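Local coordinates for B12-binding domain-containing protein (PDB 6WTE), which is TsrM, a cobalamin-dependent radical SAM methyltransferase that holds a [4Fe-4S] cluster and probably methylates tryptophan by a non-radical route, at residues A[226-231]-A[241-246]; A[309-314]-A[330-335]; A[130-135]-A[147-152]. One frame throughout, in Å; residues are numbered along the deposited sequence.

Contact 1 of 3, residues A[226-231]-A[241-246]; sequences GCAYRC and GTRYGQ. With SF4 (iron/sulfur cluster), chain C; EDO (1,2-ethanediol), chain L.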
ATOM      1  N   GLY A 226      -4.363  10.295  -3.471  1.00 11.41           N
ATOM      2  CA  GLY A 226      -4.665  10.900  -2.189  1.00 10.02           C
ATOM      3  C   GLY A 226      -5.957  10.370  -1.587  1.00 11.13           C
ATOM      4  O   GLY A 226      -6.714   9.624  -2.204  1.00 13.26           O
ATOM      5  N   CYS A 227      -6.188  10.775  -0.335  1.00  9.94           N
ATOM      6  CA  CYS A 227      -7.436  10.492   0.363  1.00 11.81           C
ATOM      7  C   CYS A 227      -7.754  11.663   1.273  1.00 12.57           C
ATOM      8  O   CYS A 227      -6.892  12.096   2.043  1.00 11.41           O
ATOM      9  CB  CYS A 227      -7.362   9.209   1.200  1.00 11.57           C
ATOM     10  SG  CYS A 227      -8.979   8.815   1.978  1.00 10.77           S
ATOM     11  N   ALA A 228      -8.988  12.149   1.200  1.00 14.29           N
ATOM     12  CA  ALA A 228      -9.405  13.298   1.995  1.00 13.08           C
ATOM     13  C   ALA A 228      -9.992  12.924   3.348  1.00 14.74           C
ATOM     14  O   ALA A 228     -10.290  13.826   4.138  1.00 14.71           O
ATOM     15  CB  ALA A 228     -10.416  14.144   1.213  1.00 14.48           C
ATOM     16  N   TYR A 229     -10.160  11.638   3.648  1.00 11.50           N
ATOM     17  CA  TYR A 229     -10.654  11.250   4.966  1.00 12.35           C
ATOM     18  C   TYR A 229      -9.475  11.184   5.944  1.00 14.19           C
ATOM     19  O   TYR A 229      -8.356  11.603   5.637  1.00 14.09           O
ATOM     20  CB  TYR A 229     -11.445   9.948   4.878  1.00 13.41           C
ATOM     21  CG  TYR A 229     -12.810  10.122   4.231  1.00 12.23           C
ATOM     22  CD1 TYR A 229     -13.314  11.388   3.962  1.00 12.13           C
ATOM     23  CD2 TYR A 229     -13.590   9.024   3.896  1.00 14.56           C
ATOM     24  CE1 TYR A 229     -14.558  11.557   3.375  1.00 18.06           C
ATOM     25  CE2 TYR A 229     -14.833   9.180   3.307  1.00 10.64           C
ATOM     26  CZ  TYR A 229     -15.311  10.448   3.049  1.00 12.87           C
ATOM     27  OH  TYR A 229     -16.547  10.613   2.466  1.00 15.44           O
ATOM     28  N   ARG A 230      -9.710  10.685   7.154  1.00 11.64           N
ATOM     29  CA  ARG A 230      -8.663  10.708   8.177  1.00 14.07           C
ATOM     30  C   ARG A 230      -8.849   9.532   9.133  1.00 11.14           C
ATOM     31  O   ARG A 230      -8.874   9.689  10.358  1.00 12.26           O
ATOM     32  CB  ARG A 230      -8.668  12.045   8.919  1.00 14.87           C
ATOM     33  CG  ARG A 230      -7.402  12.341   9.724  1.00 14.62           C
ATOM     34  CD  ARG A 230      -6.173  12.470   8.835  1.00 15.29           C
ATOM     35  NE  ARG A 230      -6.235  13.626   7.942  1.00 16.02           N
ATOM     36  CZ  ARG A 230      -5.762  14.831   8.247  1.00 19.59           C
ATOM     37  NH1 ARG A 230      -5.198  15.044   9.426  1.00 22.23           N
ATOM     38  NH2 ARG A 230      -5.856  15.825   7.376  1.00 25.14           N
ATOM     39  N   CYS A 231      -8.987   8.334   8.574  1.00  9.79           N
ATOM     40  CA  CYS A 231      -9.229   7.156   9.393  1.00 11.82           C
ATOM     41  C   CYS A 231      -8.062   6.924  10.345  1.00 12.45           C
ATOM     42  O   CYS A 231      -6.894   7.060   9.969  1.00 11.63           O
ATOM     43  CB  CYS A 231      -9.463   5.932   8.505  1.00 13.25           C
ATOM     44  SG  CYS A 231     -10.944   6.089   7.470  1.00 12.69           S
ATOM     45  N   GLY A 241      -1.255  11.935   0.439  1.00 12.05           N
ATOM     46  CA  GLY A 241      -1.735  13.298   0.295  1.00 11.13           C
ATOM     47  C   GLY A 241      -3.177  13.351   0.749  1.00 11.87           C
ATOM     48  O   GLY A 241      -3.935  12.393   0.601  1.00 11.08           O
ATOM     49  N   THR A 242      -3.563  14.493   1.316  1.00 10.70           N
ATOM     50  CA  THR A 242      -4.866  14.667   1.948  1.00 10.37           C
ATOM     51  C   THR A 242      -5.935  15.208   1.010  1.00 13.20           C
ATOM     52  O   THR A 242      -7.066  15.422   1.455  1.00 12.58           O
ATOM     53  CB  THR A 242      -4.749  15.622   3.140  1.00 12.25           C
ATOM     54  OG1 THR A 242      -4.299  16.902   2.672  1.00 12.03           O
ATOM     55  CG2 THR A 242      -3.757  15.089   4.161  1.00 14.64           C
ATOM     56  N   ARG A 243      -5.606  15.469  -0.254  1.00 11.74           N
ATOM     57  CA  ARG A 243      -6.579  15.938  -1.231  1.00 12.82           C
ATOM     58  C   ARG A 243      -6.379  15.170  -2.532  1.00 11.85           C
ATOM     59  O   ARG A 243      -5.309  14.611  -2.787  1.00 13.61           O
ATOM     60  CB  ARG A 243      -6.457  17.448  -1.479  1.00 15.34           C
ATOM     61  CG  ARG A 243      -6.787  18.306  -0.257  1.00 17.71           C
ATOM     62  CD  ARG A 243      -8.247  18.162   0.162  1.00 16.82           C
ATOM     63  NE  ARG A 243      -8.541  18.986   1.330  1.00 23.32           N
ATOM     64  CZ  ARG A 243      -8.589  18.531   2.580  1.00 29.49           C
ATOM     65  NH1 ARG A 243      -8.376  17.246   2.832  1.00 21.42           N
ATOM     66  NH2 ARG A 243      -8.858  19.363   3.581  1.00 24.73           N
ATOM     67  N   TYR A 244      -7.418  15.156  -3.362  1.00 12.64           N
ATOM     68  CA  TYR A 244      -7.399  14.345  -4.574  1.00 12.76           C
ATOM     69  C   TYR A 244      -6.658  15.069  -5.689  1.00 13.88           C
ATOM     70  O   TYR A 244      -7.026  16.184  -6.076  1.00 16.47           O
ATOM     71  CB  TYR A 244      -8.824  13.978  -4.989  1.00 12.84           C
ATOM     72  CG  TYR A 244      -9.460  13.128  -3.921  1.00 13.83           C
ATOM     73  CD1 TYR A 244      -8.999  11.844  -3.678  1.00 15.40           C
ATOM     74  CD2 TYR A 244     -10.472  13.628  -3.111  1.00 13.60           C
ATOM     75  CE1 TYR A 244      -9.542  11.069  -2.680  1.00 15.30           C
ATOM     76  CE2 TYR A 244     -11.029  12.855  -2.105  1.00 16.91           C
ATOM     77  CZ  TYR A 244     -10.550  11.578  -1.892  1.00 14.56           C
ATOM     78  OH  TYR A 244     -11.083  10.791  -0.897  1.00 14.42           O
ATOM     79  N   GLY A 245      -5.597  14.439  -6.180  1.00 14.19           N
ATOM     80  CA  GLY A 245      -4.977  14.833  -7.429  1.00 11.85           C
ATOM     81  C   GLY A 245      -5.528  13.934  -8.515  1.00 12.28           C
ATOM     82  O   GLY A 245      -5.052  12.812  -8.691  1.00 13.84           O
ATOM     83  N   GLN A 246      -6.563  14.401  -9.214  1.00 12.39           N
ATOM     84  CA  GLN A 246      -7.270  13.580 -10.188  1.00 13.56           C
ATOM     85  C   GLN A 246      -6.527  13.582 -11.515  1.00 14.02           C
ATOM     86  O   GLN A 246      -6.161  14.642 -12.027  1.00 15.26           O
ATOM     87  CB  GLN A 246      -8.690  14.106 -10.399  1.00 13.33           C
ATOM     88  CG  GLN A 246      -9.566  14.107  -9.160  1.00 17.71           C
ATOM     89  CD  GLN A 246     -10.937  14.702  -9.424  1.00 18.74           C
ATOM     90  OE1 GLN A 246     -11.168  15.319 -10.464  1.00 22.90           O
ATOM     91  NE2 GLN A 246     -11.853  14.523  -8.480  1.00 23.16           N
TER
HETATM   92 FE1  SF4 C 801      -9.917   5.792   5.454  1.00 12.88          FE
HETATM   93 FE2  SF4 C 801      -8.830   7.044   3.264  1.00 11.85          FE
HETATM   94 FE3  SF4 C 801      -9.481   4.417   3.101  1.00 13.00          FE
HETATM   95 FE4  SF4 C 801      -7.388   5.184   4.629  1.00 12.89          FE
HETATM   96  S1  SF4 C 801      -7.544   5.375   2.367  1.00 12.13           S
HETATM   97  S2  SF4 C 801      -9.016   3.703   5.206  1.00 12.93           S
HETATM   98  S3  SF4 C 801      -8.110   7.201   5.419  1.00 12.61           S
HETATM   99  S4  SF4 C 801     -10.931   6.152   3.454  1.00 13.13           S
HETATM  100  C1  EDO L 810      -3.639  15.193  12.843  1.00 24.61           C
HETATM  101  O1  EDO L 810      -3.616  15.463  14.249  1.00 37.92           O
HETATM  102  C2  EDO L 810      -4.125  13.768  12.620  1.00 23.66           C
HETATM  103  O2  EDO L 810      -5.300  13.807  11.802  1.00 21.62           O

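Contact 2 of 3, residues A[309-314]-A[330-335]; sequences CQPSPF and VNVGSD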
ATOM      1  N   CYS A 309     -13.018  -0.253  -2.475  1.00 13.49           N
ATOM      2  CA  CYS A 309     -14.011   0.767  -2.182  1.00 14.77           C
ATOM      3  C   CYS A 309     -14.251   0.865  -0.687  1.00 12.23           C
ATOM      4  O   CYS A 309     -13.956  -0.056   0.079  1.00 13.40           O
ATOM      5  CB  CYS A 309     -15.367   0.472  -2.849  1.00 12.13           C
ATOM      6  SG  CYS A 309     -15.413   0.637  -4.630  1.00 16.79           S
ATOM      7  N   GLN A 310     -14.810   1.989  -0.293  1.00 11.88           N
ATOM      8  CA  GLN A 310     -15.467   2.141   0.995  1.00 13.33           C
ATOM      9  C   GLN A 310     -16.949   1.841   0.836  1.00 11.73           C
ATOM     10  O   GLN A 310     -17.465   1.799  -0.288  1.00 10.72           O
ATOM     11  CB  GLN A 310     -15.261   3.557   1.535  1.00 12.14           C
ATOM     12  CG  GLN A 310     -13.839   3.815   2.014  1.00 13.13           C
ATOM     13  CD  GLN A 310     -13.472   2.945   3.196  1.00 14.61           C
ATOM     14  OE1 GLN A 310     -14.007   3.118   4.292  1.00 14.66           O
ATOM     15  NE2 GLN A 310     -12.584   1.981   2.973  1.00 11.41           N
ATOM     16  N   PRO A 311     -17.659   1.574   1.937  1.00 11.73           N
ATOM     17  CA  PRO A 311     -19.082   1.227   1.807  1.00 10.85           C
ATOM     18  C   PRO A 311     -19.933   2.316   1.183  1.00 12.39           C
ATOM     19  O   PRO A 311     -20.986   2.009   0.613  1.00 12.59           O
ATOM     20  CB  PRO A 311     -19.507   0.947   3.254  1.00 10.95           C
ATOM     21  CG  PRO A 311     -18.264   0.509   3.926  1.00 14.92           C
ATOM     22  CD  PRO A 311     -17.158   1.327   3.300  1.00 12.72           C
ATOM     23  N   SER A 312     -19.530   3.578   1.291  1.00 12.03           N
ATOM     24  CA  SER A 312     -20.309   4.689   0.777  1.00 12.64           C
ATOM     25  C   SER A 312     -19.352   5.696   0.158  1.00 13.44           C
ATOM     26  O   SER A 312     -18.268   5.935   0.710  1.00 11.32           O
ATOM     27  CB  SER A 312     -21.132   5.359   1.890  1.00 17.08           C
ATOM     28  OG  SER A 312     -21.851   6.477   1.394  1.00 18.90           O
ATOM     29  N   PRO A 313     -19.713   6.305  -0.984  1.00 14.08           N
ATOM     30  CA  PRO A 313     -20.961   6.113  -1.725  1.00 13.95           C
ATOM     31  C   PRO A 313     -20.877   4.954  -2.706  1.00 12.04           C
ATOM     32  O   PRO A 313     -19.904   4.848  -3.455  1.00 13.39           O
ATOM     33  CB  PRO A 313     -21.125   7.436  -2.468  1.00 13.13           C
ATOM     34  CG  PRO A 313     -19.710   7.894  -2.725  1.00 12.72           C
ATOM     35  CD  PRO A 313     -18.856   7.337  -1.601  1.00 17.24           C
ATOM     36  N   PHE A 314     -21.902   4.096  -2.713  1.00 11.53           N
ATOM     37  CA  PHE A 314     -21.948   2.960  -3.637  1.00 12.43           C
ATOM     38  C   PHE A 314     -23.424   2.763  -3.981  1.00 15.33           C
ATOM     39  O   PHE A 314     -24.127   2.011  -3.302  1.00 15.11           O
ATOM     40  CB  PHE A 314     -21.343   1.701  -3.024  1.00 13.22           C
ATOM     41  CG  PHE A 314     -21.005   0.626  -4.035  1.00 13.26           C
ATOM     42  CD1 PHE A 314     -22.002  -0.140  -4.628  1.00 11.15           C
ATOM     43  CD2 PHE A 314     -19.685   0.372  -4.376  1.00 14.58           C
ATOM     44  CE1 PHE A 314     -21.689  -1.127  -5.547  1.00 11.98           C
ATOM     45  CE2 PHE A 314     -19.362  -0.610  -5.293  1.00 15.07           C
ATOM     46  CZ  PHE A 314     -20.360  -1.358  -5.888  1.00 13.29           C
ATOM     47  N   VAL A 330     -15.360  -6.289  -6.360  1.00 11.17           N
ATOM     48  CA  VAL A 330     -15.250  -5.136  -5.473  1.00 13.33           C
ATOM     49  C   VAL A 330     -14.772  -5.630  -4.116  1.00 12.04           C
ATOM     50  O   VAL A 330     -15.356  -6.557  -3.542  1.00 13.82           O
ATOM     51  CB  VAL A 330     -16.590  -4.383  -5.334  1.00 10.48           C
ATOM     52  CG1 VAL A 330     -16.489  -3.285  -4.267  1.00 11.58           C
ATOM     53  CG2 VAL A 330     -17.011  -3.794  -6.675  1.00 11.03           C
ATOM     54  N   ASN A 331     -13.710  -5.016  -3.618  1.00 13.52           N
ATOM     55  CA  ASN A 331     -13.206  -5.236  -2.272  1.00 14.36           C
ATOM     56  C   ASN A 331     -13.579  -4.007  -1.454  1.00 12.97           C
ATOM     57  O   ASN A 331     -13.291  -2.880  -1.869  1.00 15.33           O
ATOM     58  CB  ASN A 331     -11.686  -5.446  -2.300  1.00 12.41           C
ATOM     59  CG  ASN A 331     -11.149  -6.069  -1.023  1.00 21.19           C
ATOM     60  OD1 ASN A 331     -11.787  -6.024   0.025  1.00 22.44           O
ATOM     61  ND2 ASN A 331      -9.965  -6.654  -1.111  1.00 26.61           N
ATOM     62  N   VAL A 332     -14.261  -4.210  -0.325  1.00 14.47           N
ATOM     63  CA  VAL A 332     -14.770  -3.100   0.476  1.00 13.39           C
ATOM     64  C   VAL A 332     -14.178  -3.156   1.882  1.00 15.14           C
ATOM     65  O   VAL A 332     -14.227  -4.198   2.550  1.00 12.56           O
ATOM     66  CB  VAL A 332     -16.310  -3.080   0.530  1.00 11.52           C
ATOM     67  CG1 VAL A 332     -16.862  -4.385   1.086  1.00 12.63           C
ATOM     68  CG2 VAL A 332     -16.764  -1.891   1.378  1.00 12.00           C
ATOM     69  N   GLY A 333     -13.622  -2.028   2.327  1.00 15.44           N
ATOM     70  CA  GLY A 333     -13.106  -1.897   3.681  1.00 13.63           C
ATOM     71  C   GLY A 333     -14.181  -1.504   4.678  1.00 15.91           C
ATOM     72  O   GLY A 333     -14.149  -0.411   5.253  1.00 13.31           O
ATOM     73  N   SER A 334     -15.155  -2.391   4.876  1.00 11.50           N
ATOM     74  CA  SER A 334     -16.218  -2.120   5.838  1.00 11.06           C
ATOM     75  C   SER A 334     -15.665  -2.042   7.257  1.00 14.05           C
ATOM     76  O   SER A 334     -16.123  -1.227   8.067  1.00 13.82           O
ATOM     77  CB  SER A 334     -17.298  -3.197   5.730  1.00 13.20           C
ATOM     78  OG  SER A 334     -17.739  -3.340   4.387  1.00 13.64           O
ATOM     79  N   ASP A 335     -14.716  -2.923   7.580  1.00 13.19           N
ATOM     80  CA  ASP A 335     -13.845  -2.874   8.754  1.00 13.97           C
ATOM     81  C   ASP A 335     -14.533  -3.264  10.061  1.00 13.65           C
ATOM     82  O   ASP A 335     -13.964  -4.045  10.831  1.00 14.03           O
ATOM     83  CB  ASP A 335     -13.184  -1.494   8.860  1.00 14.10           C
ATOM     84  CG  ASP A 335     -12.085  -1.312   7.827  1.00 17.88           C
ATOM     85  OD1 ASP A 335     -11.529  -2.342   7.379  1.00 22.90           O
ATOM     86  OD2 ASP A 335     -11.784  -0.161   7.451  1.00 17.65           O
TER
HETATM   87  O   HOH W   1     -10.797   0.614   4.942  1.00 17.24           O

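Contact 3 of 3, residues A[130-135]-A[147-152]; sequences EKILCE and AGIPGL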
ATOM      1  N   GLU A 130       6.974  12.210  -9.061  1.00 15.52           N
ATOM      2  CA  GLU A 130       7.339  12.434 -10.459  1.00 13.19           C
ATOM      3  C   GLU A 130       7.831  13.857 -10.715  1.00 14.01           C
ATOM      4  O   GLU A 130       8.773  14.059 -11.491  1.00 15.48           O
ATOM      5  CB  GLU A 130       6.157  12.102 -11.377  1.00 14.21           C
ATOM      6  CG  GLU A 130       4.841  12.786 -11.013  1.00 14.77           C
ATOM      7  CD  GLU A 130       3.953  11.914 -10.155  1.00 14.43           C
ATOM      8  OE1 GLU A 130       4.494  11.159  -9.324  1.00 13.79           O
ATOM      9  OE2 GLU A 130       2.712  11.967 -10.325  1.00 13.45           O
ATOM     10  N   LYS A 131       7.234  14.858 -10.062  1.00 14.64           N
ATOM     11  CA  LYS A 131       7.657  16.230 -10.338  1.00 16.12           C
ATOM     12  C   LYS A 131       8.919  16.592  -9.566  1.00 16.12           C
ATOM     13  O   LYS A 131       9.859  17.167 -10.130  1.00 15.73           O
ATOM     14  CB  LYS A 131       6.517  17.202 -10.030  1.00 16.25           C
ATOM     15  CG  LYS A 131       5.367  17.059 -11.023  1.00 17.03           C
ATOM     16  CD  LYS A 131       4.354  18.185 -10.916  1.00 21.43           C
ATOM     17  CE  LYS A 131       3.132  17.900 -11.788  1.00 23.70           C
ATOM     18  NZ  LYS A 131       3.493  17.481 -13.171  1.00 29.20           N
ATOM     19  N   ILE A 132       8.957  16.252  -8.274  1.00 13.15           N
ATOM     20  CA  ILE A 132      10.140  16.517  -7.455  1.00 12.08           C
ATOM     21  C   ILE A 132      11.355  15.802  -8.033  1.00 12.27           C
ATOM     22  O   ILE A 132      12.459  16.359  -8.080  1.00 12.87           O
ATOM     23  CB  ILE A 132       9.877  16.092  -5.998  1.00 11.53           C
ATOM     24  CG1 ILE A 132       8.745  16.930  -5.403  1.00 11.78           C
ATOM     25  CG2 ILE A 132      11.173  16.195  -5.155  1.00 12.39           C
ATOM     26  CD1 ILE A 132       8.253  16.450  -4.050  1.00 16.33           C
ATOM     27  N   LEU A 133      11.171  14.558  -8.487  1.00 10.69           N
ATOM     28  CA  LEU A 133      12.298  13.800  -9.025  1.00 13.68           C
ATOM     29  C   LEU A 133      12.857  14.452 -10.287  1.00 13.19           C
ATOM     30  O   LEU A 133      14.076  14.456 -10.503  1.00 14.72           O
ATOM     31  CB  LEU A 133      11.879  12.352  -9.297  1.00 11.28           C
ATOM     32  CG  LEU A 133      12.996  11.425  -9.788  1.00 12.14           C
ATOM     33  CD1 LEU A 133      14.183  11.465  -8.823  1.00 14.72           C
ATOM     34  CD2 LEU A 133      12.489   9.994  -9.962  1.00 12.36           C
ATOM     35  N   CYS A 134      11.985  15.004 -11.138  1.00 12.91           N
ATOM     36  CA  CYS A 134      12.477  15.702 -12.321  1.00 13.95           C
ATOM     37  C   CYS A 134      13.292  16.927 -11.942  1.00 14.00           C
ATOM     38  O   CYS A 134      14.319  17.210 -12.567  1.00 14.08           O
ATOM     39  CB  CYS A 134      11.324  16.111 -13.229  1.00 14.14           C
ATOM     40  SG  CYS A 134      10.602  14.737 -14.135  1.00 15.67           S
ATOM     41  N   GLU A 135      12.834  17.688 -10.944  1.00 14.34           N
ATOM     42  CA  GLU A 135      13.610  18.844 -10.515  1.00 13.46           C
ATOM     43  C   GLU A 135      14.936  18.407  -9.912  1.00 14.50           C
ATOM     44  O   GLU A 135      15.971  19.026 -10.169  1.00 13.60           O
ATOM     45  CB  GLU A 135      12.807  19.692  -9.525  1.00 14.68           C
ATOM     46  CG  GLU A 135      11.568  20.313 -10.153  1.00 17.49           C
ATOM     47  CD  GLU A 135      10.929  21.392  -9.297  1.00 30.98           C
ATOM     48  OE1 GLU A 135      11.570  21.858  -8.329  1.00 27.81           O
ATOM     49  OE2 GLU A 135       9.777  21.773  -9.602  1.00 35.14           O
ATOM     50  N   ALA A 147      19.116  22.827  -2.706  1.00 18.49           N
ATOM     51  CA  ALA A 147      18.492  23.495  -1.570  1.00 22.18           C
ATOM     52  C   ALA A 147      17.198  24.215  -1.935  1.00 21.00           C
ATOM     53  O   ALA A 147      16.429  24.566  -1.036  1.00 23.11           O
ATOM     54  CB  ALA A 147      19.486  24.484  -0.948  1.00 21.67           C
ATOM     55  N   GLY A 148      16.921  24.414  -3.221  1.00 24.97           N
ATOM     56  CA  GLY A 148      15.713  25.093  -3.636  1.00 27.41           C
ATOM     57  C   GLY A 148      14.656  24.200  -4.236  1.00 23.58           C
ATOM     58  O   GLY A 148      13.703  24.712  -4.838  1.00 31.26           O
ATOM     59  N   ILE A 149      14.769  22.883  -4.090  1.00 18.37           N
ATOM     60  CA  ILE A 149      13.813  21.945  -4.672  1.00 17.65           C
ATOM     61  C   ILE A 149      12.664  21.780  -3.679  1.00 16.69           C
ATOM     62  O   ILE A 149      12.868  21.169  -2.618  1.00 16.88           O
ATOM     63  CB  ILE A 149      14.466  20.596  -4.985  1.00 14.74           C
ATOM     64  CG1 ILE A 149      15.604  20.781  -5.984  1.00 20.51           C
ATOM     65  CG2 ILE A 149      13.438  19.633  -5.525  1.00 17.93           C
ATOM     66  CD1 ILE A 149      16.322  19.507  -6.304  1.00 19.65           C
ATOM     67  N   PRO A 150      11.466  22.274  -3.984  1.00 18.87           N
ATOM     68  CA  PRO A 150      10.362  22.195  -3.016  1.00 15.55           C
ATOM     69  C   PRO A 150      10.025  20.754  -2.657  1.00 15.81           C
ATOM     70  O   PRO A 150       9.933  19.881  -3.525  1.00 17.47           O
ATOM     71  CB  PRO A 150       9.202  22.880  -3.750  1.00 21.74           C
ATOM     72  CG  PRO A 150       9.865  23.756  -4.775  1.00 27.82           C
ATOM     73  CD  PRO A 150      11.073  22.982  -5.213  1.00 21.19           C
ATOM     74  N   GLY A 151       9.847  20.513  -1.358  1.00 15.68           N
ATOM     75  CA  GLY A 151       9.451  19.219  -0.847  1.00 16.37           C
ATOM     76  C   GLY A 151      10.588  18.252  -0.594  1.00 18.25           C
ATOM     77  O   GLY A 151      10.386  17.253   0.107  1.00 18.96           O
ATOM     78  N   LEU A 152      11.775  18.515  -1.137  1.00 13.07           N
ATOM     79  CA  LEU A 152      12.855  17.541  -1.072  1.00 11.49           C
ATOM     80  C   LEU A 152      13.378  17.383   0.351  1.00 13.92           C
ATOM     81  O   LEU A 152      13.709  18.371   1.013  1.00 12.93           O
ATOM     82  CB  LEU A 152      13.995  17.965  -1.999  1.00 12.16           C
ATOM     83  CG  LEU A 152      15.142  16.966  -2.095  1.00 13.35           C
ATOM     84  CD1 LEU A 152      14.660  15.657  -2.752  1.00 11.78           C
ATOM     85  CD2 LEU A 152      16.311  17.584  -2.862  1.00 12.76           C
TER

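Contact 1 of 3, residues A[226-231]-A[241-246]
Gly241, just after helix 236-240, turns its carbonyl oxygen to the backbone N-H of Cys227; the bond from Cys227 N to Gly241 O is 2.9 Å long and nearly straight, 165° at the hydrogen. Gly226 lies against the same oxygen, where a side chain would run into Arg243 O; both glycines also have backbone angles that would jam a CB against the preceding carbonyl. Thr242 follows with a softer contact, its CA 3.3 Å from Cys227 O in a C-H...O geometry, while its CG2 lies near Arg230 NH2. Bends at chi2 and chi3 (64° and 66°) fold the Arg230 chain back so that its guanidinium comes close to this methyl. Arg243 NH1 reaches back to Thr242 O at 2.6 Å, above the carbonyl plane, and both arginines form salt bridges with Glu349, whose carboxylate probably offsets the repulsion between them. Tyr244 covers the loop with its ring: CE2 packs on Ala228 CB at 3.6 Å, and OH accepts a weak bond from Ala228 N at 3.3 Å. Gly245 then joins Asn225 in a two-stranded antiparallel sheet. The second segment thus holds successive N-H groups of the CX3CX2C loop that is the signature of radical SAM enzymes. Cys227 SG binds iron FE2 at 2.2 Å and accepts a hydrogen bond from Tyr229 N, 3.5 Å away, which may draw electron density from the sulfur and so influence the cluster.

Contact 2 of 3, residues A[309-314]-A[330-335]
Cys309 and Val332 form a parallel beta bridge, flanked by two backbone bonds. Cys309 N donates to Asn331 O at 2.7 Å, and Gly333 N returns a bond to Cys309 O at 3.0 Å. The same oxygen also receives a C-H...O contact from Val332 CA. Beyond the bridge the paths part: Gly333 is the centre of an inverse gamma turn, and Pro311, with no N-H to offer, suits a chain that is leaving the sheet. These are neighbouring strands of the radical SAM partial barrel, 304-309 and 327-335, joined through helix 316-325 in a beta-alpha-beta crossover. Apolar contacts fill the helix-facing side. Val332 turns CG2 away from its own N (chi1 58°, measured to CG1), which puts that methyl 3.8 Å from Pro311 CD, the two side chains crossing at about a right angle. Val330 CG1 lies 4.1 Å from both Cys309 SG and Phe314 CE2, the three meeting in one compact apolar group, and Phe314 packs further against Leu322 and Leu363. Polar groups gather on the other side, where Gln310 touches the iron-sulfur cluster as part of its pocket. A bend at chi2 (-64°) brings its amide back toward Gly333 O; OE1 is bonded by Tyr354 and Lys346, while NE2 donates to a water 3.0 Å away. That water donates in turn to Asp335 OD2 at 2.8 Å, which also forms a salt bridge with Lys346.

Contact 3 of 3, residues A[130-135]-A[147-152]
Ile132 lies against the turn made by Ile149, Pro150, Gly151 and Leu152. From CB the side chain forks. CG2, the short branch, is anti to the backbone N and meets two apolar partners, Ile149 CG2 at 4.1 Å and Leu152 CD1 at 4.3 Å. CG1, beside the backbone N (chi1 -63°), runs the other way and comes 3.7 Å from Pro150 O. The chain is extended at chi2 (171°), which carries the tip CD1 past the oxygen, 3.9 Å from Pro150 O, to finish 4.4 Å from Gly151 CA. A beta-branched residue suits this place because its short arm meets the first and last residues of the turn and its long arm the two in the middle. The turn is of type II, closed by the bond from Leu152 N to Ile149 O at 3.2 Å; proline and glycine fill its two central positions, glycine accepting the positive phi. One helical turn on, Glu135 slides past Ile149, its CB 4.0 Å from Ile149 CG2, and lays OE1 3.3 Å from Pro150 CD, on the solvent-exposed side of the helix where a carboxylate is well placed. Ile149 and Leu152 also rest on Leu136 of the same helix 130-141. Another side of this helix carries Leu133 onto helix 20-31, and Glu130 in its first turn bonds cobalamin through OE1. Leu152 leads directly into strand 153-156, which lies in the B12-domain sheet between strands 123-124 and 159-162.

The three contacts follow one another along the chain without nesting or crossing. Contact 3 comes first: leaving helix 130-141, the chain folds back on it before entering strand 153-156, closing a loop at one side of the cobalamin-binding domain. Contact 1 closes the cysteine loop and helix 236-240 beside the iron-sulfur cluster. Contact 2 then closes a strand-helix-strand unit of the barrel around helix 316-325. Contacts 1 and 2 approach the cluster from different parts of the radical SAM core, their nearest atoms about 5 Å apart. Contact 3 lies farther off, its centre about 35 Å from that of contact 2; the cobalamin, bonded by Glu130 of contact 3, extends toward the radical SAM core that holds the other two.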